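Local coordinates for SAM-dependent methyltransferase (Exiguobacterium sibiricum 255-15, PDB 3D2L), which probably transfers methyl groups from S-adenosylmethionine to an acceptor substrate, as expected of a class I methyltransferase, at residues Val220-Phe224 with Glu234-Phe238; Ile102-Asn108 with Leu133-His138; Val24-Leu28 with Leu50-Tyr55; Leu146-Tyr152 with Trp163-Pro167. All blocks are in the same frame, centred on the assembly; numbering follows the deposited sequence. Where two conformers were deposited one is given.

Contact 1 (Val220-Phe224 with Glu234-Phe238); sequences VTGDF and ERIFF
The ring of Phe224 carries Phe237 CZ over the centre of one face, with Phe224 CE1 and Phe237 CZ 3.6 Å apart, in an edge-to-face pair whose planes stand at 57°. Phe237 in turn has Thr221 O at its own edge, in the plane of the ring. On the opposite face of the sheet Val220 CG1 sits over Phe238, displaced toward the rim and 4.3 Å from the ring centroid, while Val220 CG2 runs beside Phe238 CD2 at 4.0 Å. Because CG1 is anti to the valine's backbone N (chi1 -177°), the same methyl also meets Ile236 CG2 at 3.5 Å.

Thr221 and Phe237 form a hydrogen-bonded antiparallel pair, and Phe237 N reaches Thr221 O at 2.7 Å. A water on Thr221 OG1 gives a further, weak bond to Phe237 O. Past Gly222 the strand ends, yet Asp223 prolongs the pairing: its N bonds to Arg235 O at 2.8 Å, and its carboxylate folds back on the partner chain. OD1 of Asp223 accepts from Arg235 N at 2.8 Å, 28° out of the carboxylate plane, while Glu234 N is shared by both carboxylate oxygens through their syn lone pairs. These bonds should hold the carboxylate against rotation.

Arg235 sends its guanidinium to Asp136 and Asp105. Trp23 and Trp26 of helix 20-30 extend the aromatic cluster of Phe224 and Phe237, whereas helix 203-212 packs on Val220, Ile236 and Phe238. Strand 235-242, running antiparallel between strands 131-138 and 215-222, completes the 3-2-1-4-5-7-6 sheet characteristic of class I methyltransferases.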
# COMPACT_ATOMS: atom_id res chain seq x y z
N VAL A 220 -7.44 8.79 13.25
CA VAL A 220 -6.65 7.56 13.42
C VAL A 220 -7.68 6.52 13.87
O VAL A 220 -8.23 6.60 14.98
CB VAL A 220 -5.55 7.69 14.48
CG1 VAL A 220 -4.73 6.37 14.53
CG2 VAL A 220 -4.69 8.87 14.16
N THR A 221 -7.97 5.57 12.97
CA THR A 221 -8.99 4.58 13.19
C THR A 221 -8.49 3.15 12.92
O THR A 221 -7.46 2.95 12.28
CB THR A 221 -10.22 4.92 12.33
OG1 THR A 221 -9.85 4.89 10.95
CG2 THR A 221 -10.78 6.31 12.68
N GLY A 222 -9.19 2.18 13.49
CA GLY A 222 -8.83 0.79 13.37
C GLY A 222 -9.77 -0.07 12.55
O GLY A 222 -11.00 0.11 12.55
N ASP A 223 -9.14 -0.98 11.81
CA ASP A 223 -9.81 -2.04 11.04
C ASP A 223 -11.08 -1.68 10.27
O ASP A 223 -12.09 -2.36 10.37
CB ASP A 223 -10.06 -3.20 12.01
CG ASP A 223 -8.75 -3.79 12.55
OD1 ASP A 223 -7.79 -3.87 11.77
OD2 ASP A 223 -8.69 -4.17 13.73
N PHE A 224 -11.01 -0.62 9.47
CA PHE A 224 -12.12 -0.19 8.61
C PHE A 224 -13.32 0.37 9.37
O PHE A 224 -14.34 0.67 8.74
CB PHE A 224 -12.59 -1.32 7.66
CG PHE A 224 -11.53 -1.81 6.73
CD1 PHE A 224 -11.29 -1.17 5.53
CD2 PHE A 224 -10.79 -2.94 7.04
CE1 PHE A 224 -10.32 -1.62 4.67
CE2 PHE A 224 -9.84 -3.41 6.17
CZ PHE A 224 -9.61 -2.74 4.98
N GLU A 234 -5.69 -4.76 13.98
CA GLU A 234 -4.67 -5.27 13.10
C GLU A 234 -4.17 -4.23 12.07
O GLU A 234 -3.02 -4.26 11.68
CB GLU A 234 -5.17 -6.53 12.40
CG GLU A 234 -5.41 -7.67 13.35
CD GLU A 234 -6.09 -8.87 12.70
OE1 GLU A 234 -6.21 -8.92 11.45
OE2 GLU A 234 -6.52 -9.78 13.45
N ARG A 235 -5.05 -3.31 11.65
CA ARG A 235 -4.70 -2.34 10.62
C ARG A 235 -5.18 -0.95 11.08
O ARG A 235 -6.33 -0.79 11.47
CB ARG A 235 -5.35 -2.75 9.30
CG ARG A 235 -4.97 -1.93 8.12
CD ARG A 235 -5.62 -2.45 6.85
NE ARG A 235 -5.14 -3.80 6.55
CZ ARG A 235 -4.00 -4.07 5.93
NH1 ARG A 235 -3.24 -3.10 5.47
NH2 ARG A 235 -3.63 -5.33 5.74
N ILE A 236 -4.27 0.01 11.04
CA ILE A 236 -4.53 1.37 11.50
C ILE A 236 -4.58 2.34 10.32
O ILE A 236 -3.68 2.37 9.50
CB ILE A 236 -3.54 1.78 12.59
CG1 ILE A 236 -3.56 0.71 13.69
CG2 ILE A 236 -3.91 3.20 13.16
CD1 ILE A 236 -2.87 1.06 14.94
N PHE A 237 -5.66 3.10 10.24
CA PHE A 237 -5.91 4.01 9.14
C PHE A 237 -5.68 5.43 9.61
O PHE A 237 -6.14 5.81 10.68
CB PHE A 237 -7.36 3.84 8.63
CG PHE A 237 -7.63 2.48 8.05
CD1 PHE A 237 -7.73 1.38 8.88
CD2 PHE A 237 -7.79 2.30 6.69
CE1 PHE A 237 -7.96 0.10 8.35
CE2 PHE A 237 -8.02 1.03 6.16
CZ PHE A 237 -8.11 -0.06 7.00
N PHE A 238 -4.97 6.21 8.80
CA PHE A 238 -4.67 7.62 9.12
C PHE A 238 -5.20 8.51 8.03
O PHE A 238 -5.02 8.22 6.85
CB PHE A 238 -3.17 7.85 9.14
CG PHE A 238 -2.49 7.19 10.27
CD1 PHE A 238 -2.26 5.82 10.25
CD2 PHE A 238 -2.07 7.93 11.35
CE1 PHE A 238 -1.62 5.20 11.32
CE2 PHE A 238 -1.44 7.31 12.42
CZ PHE A 238 -1.24 5.96 12.40
O HOH W 1 -8.98 7.08 9.77

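Contact 2 (Ile102-Asn108 with Leu133-His138); sequences ILCDSLN and LLFDVH
Asp105 and Asp136 both hold CG between the backbone N and the carbonyl carbon (chi1 56° in each), a crowded position that turns the Asp136 carboxylate back onto the loop amides and sets Asp105 against His138. The site lies at the C-terminal ends of parallel strands 97-102 and 131-138 of the Rossmann-like sheet, the end where class I methyltransferases usually bind cofactor and substrate.

Ile102 N bonds to Leu134 O at 2.9 Å, but the next rung, Asp136 N to Ile102 O, is weak at 3.5 Å. From there the chain leaves the sheet through a type I' turn, Leu103 to Ser106, and the Asp136 side chain takes over from the strand: its OD1 accepts Cys104 N at 3.0 Å on the syn side, and its OD2 takes a weak bond from Asp105 N. OD2 also receives Arg235, which reaches Asp105 as well, and Trp23 NE1.

Asp105 CB lies over one face of His138, 3.7 Å from the ring centroid, with the carboxylate tilted 31° from the ring plane. Gln198 ties the two together, its amide bonding to Asp105 OD2 and His138 NE2. Asn108 OD1 accepts His138 N at 3.0 Å from a donor tilted 29° from its carbonyl plane, and its ND2 goes to Arg199 O. On the Phe135 side of the sheet, Leu107 CD2 rests over the phenyl face, 3.7 Å from Phe135 CD1.

Between loop and strand, one water donates to Ile102 O and, at 2.6 Å, to Asp136 O, and accepts Leu107 N at 2.9 Å.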
# COMPACT_ATOMS: atom_id res chain seq x y z
N ILE A 102 -1.79 5.90 0.19
CA ILE A 102 -0.72 4.92 0.33
C ILE A 102 -1.37 3.76 1.05
O ILE A 102 -1.39 3.67 2.28
CB ILE A 102 0.50 5.44 1.12
CG1 ILE A 102 0.85 6.86 0.72
CG2 ILE A 102 1.65 4.50 0.91
CD1 ILE A 102 2.15 7.35 1.38
N LEU A 103 -1.88 2.85 0.25
CA LEU A 103 -2.77 1.82 0.73
C LEU A 103 -2.20 0.44 0.89
O LEU A 103 -1.15 0.11 0.35
CB LEU A 103 -3.98 1.75 -0.23
CG LEU A 103 -4.73 3.03 -0.54
CD1 LEU A 103 -5.85 2.71 -1.57
CD2 LEU A 103 -5.31 3.65 0.72
N CYS A 104 -2.93 -0.35 1.70
CA CYS A 104 -2.63 -1.76 1.94
C CYS A 104 -1.23 -1.99 2.49
O CYS A 104 -0.49 -2.81 1.98
CB CYS A 104 -2.86 -2.55 0.68
SG CYS A 104 -4.53 -2.21 -0.05
N ASP A 105 -0.89 -1.27 3.55
CA ASP A 105 0.40 -1.40 4.23
C ASP A 105 1.64 -1.19 3.35
O ASP A 105 2.77 -1.57 3.72
CB ASP A 105 0.51 -2.67 5.12
CG ASP A 105 0.26 -3.98 4.36
OD1 ASP A 105 -0.91 -4.35 4.24
OD2 ASP A 105 1.22 -4.64 3.92
N SER A 106 1.45 -0.51 2.22
CA SER A 106 2.56 -0.18 1.34
C SER A 106 3.60 0.69 2.05
O SER A 106 4.81 0.60 1.79
CB SER A 106 2.04 0.56 0.13
OG SER A 106 3.10 0.72 -0.78
N LEU A 107 3.13 1.56 2.95
CA LEU A 107 4.04 2.45 3.68
C LEU A 107 4.96 1.65 4.54
O LEU A 107 6.10 2.07 4.81
CB LEU A 107 3.25 3.48 4.52
CG LEU A 107 4.14 4.62 5.07
CD1 LEU A 107 4.51 5.67 4.05
CD2 LEU A 107 3.39 5.23 6.25
N ASN A 108 4.49 0.48 5.00
CA ASN A 108 5.33 -0.37 5.85
C ASN A 108 6.57 -1.01 5.21
O ASN A 108 7.41 -1.55 5.92
CB ASN A 108 4.48 -1.44 6.58
CG ASN A 108 3.56 -0.87 7.62
OD1 ASN A 108 2.34 -1.00 7.49
ND2 ASN A 108 4.10 -0.13 8.57
N LEU A 133 -3.71 13.30 2.90
CA LEU A 133 -2.81 12.17 2.86
C LEU A 133 -3.51 11.07 3.65
O LEU A 133 -3.84 11.26 4.83
CB LEU A 133 -1.43 12.46 3.47
CG LEU A 133 -0.48 11.29 3.66
CD1 LEU A 133 -0.16 10.54 2.28
CD2 LEU A 133 0.80 11.75 4.36
N LEU A 134 -3.75 9.94 2.98
CA LEU A 134 -4.40 8.78 3.55
C LEU A 134 -3.49 7.58 3.43
O LEU A 134 -2.94 7.35 2.37
CB LEU A 134 -5.68 8.45 2.79
CG LEU A 134 -6.92 9.31 2.98
CD1 LEU A 134 -6.71 10.65 2.35
CD2 LEU A 134 -8.13 8.59 2.36
N PHE A 135 -3.34 6.82 4.51
CA PHE A 135 -2.58 5.58 4.49
C PHE A 135 -3.04 4.66 5.63
O PHE A 135 -3.55 5.10 6.65
CB PHE A 135 -1.04 5.78 4.58
CG PHE A 135 -0.56 6.44 5.87
CD1 PHE A 135 -0.21 5.68 6.98
CD2 PHE A 135 -0.44 7.80 5.97
CE1 PHE A 135 0.23 6.27 8.14
CE2 PHE A 135 0.03 8.40 7.14
CZ PHE A 135 0.35 7.64 8.21
N ASP A 136 -2.83 3.37 5.41
CA ASP A 136 -3.13 2.35 6.42
C ASP A 136 -1.88 1.50 6.62
O ASP A 136 -1.12 1.22 5.65
CB ASP A 136 -4.33 1.49 6.02
CG ASP A 136 -4.14 0.82 4.66
OD1 ASP A 136 -4.27 1.51 3.62
OD2 ASP A 136 -3.90 -0.40 4.65
N VAL A 137 -1.65 1.14 7.88
CA VAL A 137 -0.45 0.40 8.28
C VAL A 137 -0.76 -0.69 9.27
O VAL A 137 -1.83 -0.69 9.88
CB VAL A 137 0.64 1.33 8.92
CG1 VAL A 137 1.32 2.23 7.88
CG2 VAL A 137 0.07 2.16 10.08
N HIS A 138 0.17 -1.62 9.41
CA HIS A 138 0.05 -2.64 10.41
C HIS A 138 0.16 -2.01 11.80
O HIS A 138 0.88 -1.05 11.99
CB HIS A 138 1.19 -3.69 10.30
CG HIS A 138 1.26 -4.35 8.96
ND1 HIS A 138 0.16 -4.90 8.35
CD2 HIS A 138 2.31 -4.60 8.14
CE1 HIS A 138 0.53 -5.46 7.21
NE2 HIS A 138 1.83 -5.30 7.06
O HOH W 2 0.35 2.01 3.64

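Contact 3 (Val24-Leu28 with Leu50-Tyr55); sequences VAWVL and LLADHY
Leu28 reaches out from helix 20-30 to straddle His54 and Tyr55. Its CB and CG pass the Tyr55 hydroxyl, CG lying 3.9 Å from Tyr55 OH, and the branches then part. CD1 stands over the centre of the His54 ring, 4.0 Å from the centroid and almost exactly on the ring normal, a CH-pi contact. CD2 slips between the two aromatic residues, 3.4 Å from Tyr55 OH and 3.9 Å from His54 CB.

Tyr55 meets a second helix residue, Val27, whose CG1 lies 3.8 Å from Tyr55 CE2 and is directed there by being anti to the backbone N (chi1 175°). The phenol oxygen is satisfied by Val31 O, just past the end of helix 20-30. A leucine in place of Tyr55 would probably leave Val31 O without this partner and open a gap beside Val27 and Leu28.

One turn earlier, Val24 splits its methyls: CG2 packs 3.7 Å from Leu50 CB and also touches Leu51 CD2, while CG1 approaches His54 CD2. No hydrogen bond crosses between the segments; the join is largely apolar and CH-pi.

Helix 20-30 thus lies against the end of helix 46-51 and the turn leading into strand 56-61, with Val27 and Tyr55 both resting on Ile37 of strand 36-40, and Val27 also on Leu134 of strand 131-138.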
# COMPACT_ATOMS: atom_id res chain seq x y z
N VAL A 24 -11.38 1.43 -0.87
CA VAL A 24 -11.96 2.44 -1.74
C VAL A 24 -13.14 3.11 -1.06
O VAL A 24 -13.27 4.33 -1.12
CB VAL A 24 -12.37 1.84 -3.12
CG1 VAL A 24 -13.09 2.86 -3.97
CG2 VAL A 24 -11.14 1.34 -3.82
N ALA A 25 -13.99 2.33 -0.38
CA ALA A 25 -15.13 2.91 0.32
C ALA A 25 -14.66 3.91 1.38
O ALA A 25 -15.27 4.95 1.59
CB ALA A 25 -16.05 1.81 0.92
N TRP A 26 -13.51 3.61 1.99
CA TRP A 26 -12.90 4.49 3.00
C TRP A 26 -12.37 5.79 2.38
O TRP A 26 -12.60 6.87 2.90
CB TRP A 26 -11.79 3.73 3.75
CG TRP A 26 -10.94 4.58 4.64
CD1 TRP A 26 -11.34 5.27 5.72
CD2 TRP A 26 -9.53 4.78 4.53
NE1 TRP A 26 -10.28 5.93 6.27
CE2 TRP A 26 -9.15 5.65 5.57
CE3 TRP A 26 -8.55 4.32 3.65
CZ2 TRP A 26 -7.83 6.05 5.79
CZ3 TRP A 26 -7.22 4.73 3.86
CH2 TRP A 26 -6.88 5.58 4.94
N VAL A 27 -11.68 5.68 1.26
CA VAL A 27 -11.17 6.85 0.56
C VAL A 27 -12.37 7.74 0.21
O VAL A 27 -12.32 8.95 0.40
CB VAL A 27 -10.30 6.48 -0.69
CG1 VAL A 27 -9.87 7.76 -1.49
CG2 VAL A 27 -9.03 5.62 -0.30
N LEU A 28 -13.46 7.14 -0.28
CA LEU A 28 -14.69 7.89 -0.64
C LEU A 28 -15.27 8.70 0.54
O LEU A 28 -15.92 9.73 0.32
CB LEU A 28 -15.70 6.93 -1.24
CG LEU A 28 -15.36 6.50 -2.66
CD1 LEU A 28 -16.18 5.34 -3.09
CD2 LEU A 28 -15.53 7.67 -3.63
N LEU A 50 -9.87 0.67 -9.22
CA LEU A 50 -11.15 0.90 -8.54
C LEU A 50 -11.31 2.37 -8.20
O LEU A 50 -12.39 2.93 -8.35
CB LEU A 50 -11.32 0.01 -7.29
CG LEU A 50 -11.38 -1.46 -7.66
CD1 LEU A 50 -11.39 -2.28 -6.41
CD2 LEU A 50 -12.62 -1.78 -8.57
N LEU A 51 -10.23 3.00 -7.73
CA LEU A 51 -10.21 4.43 -7.47
C LEU A 51 -10.48 5.22 -8.73
O LEU A 51 -11.21 6.23 -8.69
CB LEU A 51 -8.83 4.81 -6.90
CG LEU A 51 -8.59 4.35 -5.45
CD1 LEU A 51 -7.13 4.57 -5.02
CD2 LEU A 51 -9.55 5.09 -4.53
N ALA A 52 -9.94 4.77 -9.86
CA ALA A 52 -10.13 5.48 -11.16
C ALA A 52 -11.61 5.58 -11.57
O ALA A 52 -11.99 6.42 -12.40
CB ALA A 52 -9.34 4.80 -12.25
N ASP A 53 -12.44 4.74 -10.97
CA ASP A 53 -13.87 4.82 -11.21
C ASP A 53 -14.53 5.98 -10.47
O ASP A 53 -15.67 6.29 -10.71
CB ASP A 53 -14.55 3.49 -10.89
CG ASP A 53 -14.10 2.39 -11.81
OD1 ASP A 53 -13.60 2.68 -12.92
OD2 ASP A 53 -14.27 1.22 -11.45
N HIS A 54 -13.79 6.67 -9.59
CA HIS A 54 -14.37 7.77 -8.82
C HIS A 54 -13.57 9.04 -8.83
O HIS A 54 -14.10 10.10 -8.50
CB HIS A 54 -14.53 7.32 -7.35
CG HIS A 54 -15.30 6.05 -7.21
ND1 HIS A 54 -16.68 6.02 -7.22
CD2 HIS A 54 -14.89 4.77 -7.08
CE1 HIS A 54 -17.09 4.77 -7.10
NE2 HIS A 54 -16.03 3.99 -7.03
N TYR A 55 -12.31 8.92 -9.24
CA TYR A 55 -11.33 10.00 -9.15
C TYR A 55 -10.47 10.06 -10.41
O TYR A 55 -10.42 9.09 -11.18
CB TYR A 55 -10.40 9.70 -7.98
CG TYR A 55 -11.04 9.59 -6.63
CD1 TYR A 55 -11.43 10.74 -5.95
CD2 TYR A 55 -11.22 8.35 -5.99
CE1 TYR A 55 -12.05 10.67 -4.72
CE2 TYR A 55 -11.80 8.28 -4.73
CZ TYR A 55 -12.20 9.46 -4.10
OH TYR A 55 -12.78 9.45 -2.85

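Contact 4 (Leu146-Tyr152 with Trp163-Pro167); sequences LFNGKTY and WFADP
Trp163 O accepts Tyr152 N at 2.7 Å along a nearly straight bond (172°), and Trp163 N returns an equally short one, 2.7 Å, to Tyr152 O. Across this hydrogen-bonded pair the side chains meet edge to face: Tyr152 CD2 lies over the indole, 4.1 Å from Trp163 CD2, with the planes at 62°. Trp163 CG is anti to the backbone N (chi1 167°), which carries the indole toward Phe147, whose CE1 meets Trp163 CZ2. The Tyr152 ring also has Ala165 CB at its edge, and its hydroxyl donates to Leu146 O at 2.6 Å, in the carbonyl plane and on a lone pair, pinning the approach loop onto the strand. With a valine at this position, Leu146 O is likely to lose its hydroxyl donor and the indole face the ring edge that rests on it.

Ala165 CB sits 3.7 Å from Phe147 CD1. On the other face of the sheet Thr151 and Phe164 lie side by side, Thr151 OG1 at the edge of the phenyl ring, 3.3 Å from Phe164 CD1. Lys150 runs its amine back to Thr145 O, with a weak second bond to Asn148 O.

Phe147 and Trp163 continue onto His176 of strand 173-183, so the inner side of the pair is an aromatic cluster. Lys150 N bonds to Ala165 O at 3.0 Å, and Gly149, with positive phi, faces the same alanine: a G1 beta bulge at the open end of the hairpin formed by strands 150-155 and 159-167, the first two of a four-stranded antiparallel sheet.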
# COMPACT_ATOMS: atom_id res chain seq x y z
N LEU A 146 0.20 -12.17 14.01
CA LEU A 146 0.09 -12.77 12.67
C LEU A 146 1.41 -12.88 11.91
O LEU A 146 1.53 -13.71 11.01
CB LEU A 146 -0.94 -11.99 11.81
CG LEU A 146 -2.38 -12.00 12.34
CD1 LEU A 146 -3.27 -11.08 11.53
CD2 LEU A 146 -2.94 -13.42 12.37
N PHE A 147 2.39 -12.05 12.28
CA PHE A 147 3.70 -12.10 11.65
C PHE A 147 4.76 -12.62 12.59
O PHE A 147 5.94 -12.46 12.31
CB PHE A 147 4.11 -10.73 11.13
CG PHE A 147 3.22 -10.18 10.02
CD1 PHE A 147 2.62 -11.02 9.09
CD2 PHE A 147 3.06 -8.81 9.88
CE1 PHE A 147 1.81 -10.49 8.06
CE2 PHE A 147 2.30 -8.29 8.86
CZ PHE A 147 1.69 -9.12 7.95
N ASN A 148 4.35 -13.27 13.67
CA ASN A 148 5.26 -13.79 14.69
C ASN A 148 5.53 -15.30 14.53
O ASN A 148 5.08 -16.12 15.33
CB ASN A 148 4.67 -13.50 16.07
CG ASN A 148 5.70 -13.64 17.19
OD1 ASN A 148 6.84 -14.03 16.98
ND2 ASN A 148 5.28 -13.28 18.40
N GLY A 149 6.28 -15.64 13.48
CA GLY A 149 6.62 -17.04 13.18
C GLY A 149 5.46 -17.85 12.63
O GLY A 149 5.22 -18.97 13.08
N LYS A 150 4.72 -17.28 11.68
CA LYS A 150 3.59 -17.94 11.05
C LYS A 150 3.88 -18.39 9.61
O LYS A 150 4.69 -17.80 8.89
CB LYS A 150 2.39 -17.02 11.03
CG LYS A 150 1.90 -16.60 12.43
CD LYS A 150 1.45 -17.80 13.27
CE LYS A 150 0.89 -17.43 14.64
NZ LYS A 150 1.89 -16.73 15.48
N THR A 151 3.16 -19.42 9.17
CA THR A 151 3.27 -19.92 7.82
C THR A 151 1.94 -19.81 7.10
O THR A 151 0.91 -20.24 7.62
CB THR A 151 3.72 -21.39 7.81
OG1 THR A 151 4.98 -21.48 8.49
CG2 THR A 151 3.88 -21.88 6.38
N TYR A 152 1.98 -19.25 5.91
CA TYR A 152 0.81 -19.11 5.05
C TYR A 152 1.09 -19.74 3.71
O TYR A 152 2.19 -19.65 3.17
CB TYR A 152 0.45 -17.64 4.86
CG TYR A 152 0.25 -16.95 6.19
CD1 TYR A 152 -0.86 -17.24 6.98
CD2 TYR A 152 1.17 -16.02 6.68
CE1 TYR A 152 -1.06 -16.63 8.22
CE2 TYR A 152 0.97 -15.38 7.90
CZ TYR A 152 -0.14 -15.70 8.67
OH TYR A 152 -0.34 -15.09 9.90
N TRP A 163 4.61 -18.80 2.32
CA TRP A 163 4.99 -17.54 2.93
C TRP A 163 5.25 -17.71 4.42
O TRP A 163 4.37 -18.13 5.16
CB TRP A 163 3.87 -16.56 2.66
CG TRP A 163 3.87 -15.27 3.43
CD1 TRP A 163 4.88 -14.72 4.15
CD2 TRP A 163 2.83 -14.29 3.40
NE1 TRP A 163 4.50 -13.50 4.66
CE2 TRP A 163 3.26 -13.20 4.19
CE3 TRP A 163 1.57 -14.24 2.80
CZ2 TRP A 163 2.47 -12.07 4.42
CZ3 TRP A 163 0.79 -13.11 3.00
CH2 TRP A 163 1.24 -12.03 3.82
N PHE A 164 6.48 -17.44 4.82
CA PHE A 164 6.87 -17.45 6.22
C PHE A 164 6.99 -16.00 6.68
O PHE A 164 7.66 -15.20 6.03
CB PHE A 164 8.22 -18.11 6.46
CG PHE A 164 8.29 -19.54 5.97
CD1 PHE A 164 7.37 -20.48 6.40
CD2 PHE A 164 9.32 -19.96 5.13
CE1 PHE A 164 7.44 -21.81 5.95
CE2 PHE A 164 9.39 -21.27 4.70
CZ PHE A 164 8.45 -22.19 5.10
N ALA A 165 6.38 -15.70 7.81
CA ALA A 165 6.38 -14.35 8.35
C ALA A 165 7.00 -14.46 9.72
O ALA A 165 6.47 -15.16 10.59
CB ALA A 165 4.97 -13.83 8.42
N ASP A 166 8.17 -13.85 9.89
CA ASP A 166 8.93 -13.89 11.14
C ASP A 166 9.42 -12.52 11.59
O ASP A 166 9.69 -11.68 10.75
CB ASP A 166 10.16 -14.78 10.95
CG ASP A 166 9.81 -16.23 10.80
OD1 ASP A 166 9.67 -16.90 11.83
OD2 ASP A 166 9.74 -16.70 9.64
N PRO A 167 9.60 -12.30 12.91
CA PRO A 167 10.10 -10.98 13.32
C PRO A 167 11.47 -10.65 12.71
O PRO A 167 12.30 -11.52 12.53
CB PRO A 167 10.21 -11.09 14.85
CG PRO A 167 9.40 -12.25 15.23
CD PRO A 167 9.40 -13.20 14.06
O HOH W 3 7.63 -18.85 9.98

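In the fold
Contact 2 is the buried one, close to the centre of the chain, and contact 1 continues the same sheet outward: strand 131-138 of contact 2 pairs with strand 235-242 of contact 1. Arg235 binds both aspartates of contact 2, so charge gathers where the two adjoin. Contact 3, partly buried, is mainly apolar and CH-pi, with no hydrogen bond across it; Trp26 of its helix packs on contacts 1 and 2. Contact 4 is a surface hairpin in the separate antiparallel sheet, about 31 Å from contact 3 between centres, reaching the core through Phe147 on His138. Contacts 1 and 4 both rest on antiparallel backbone ladders, contact 1 adding the Asp223 carboxylate at the strand end; buried carboxylate and water bonds mark contact 2.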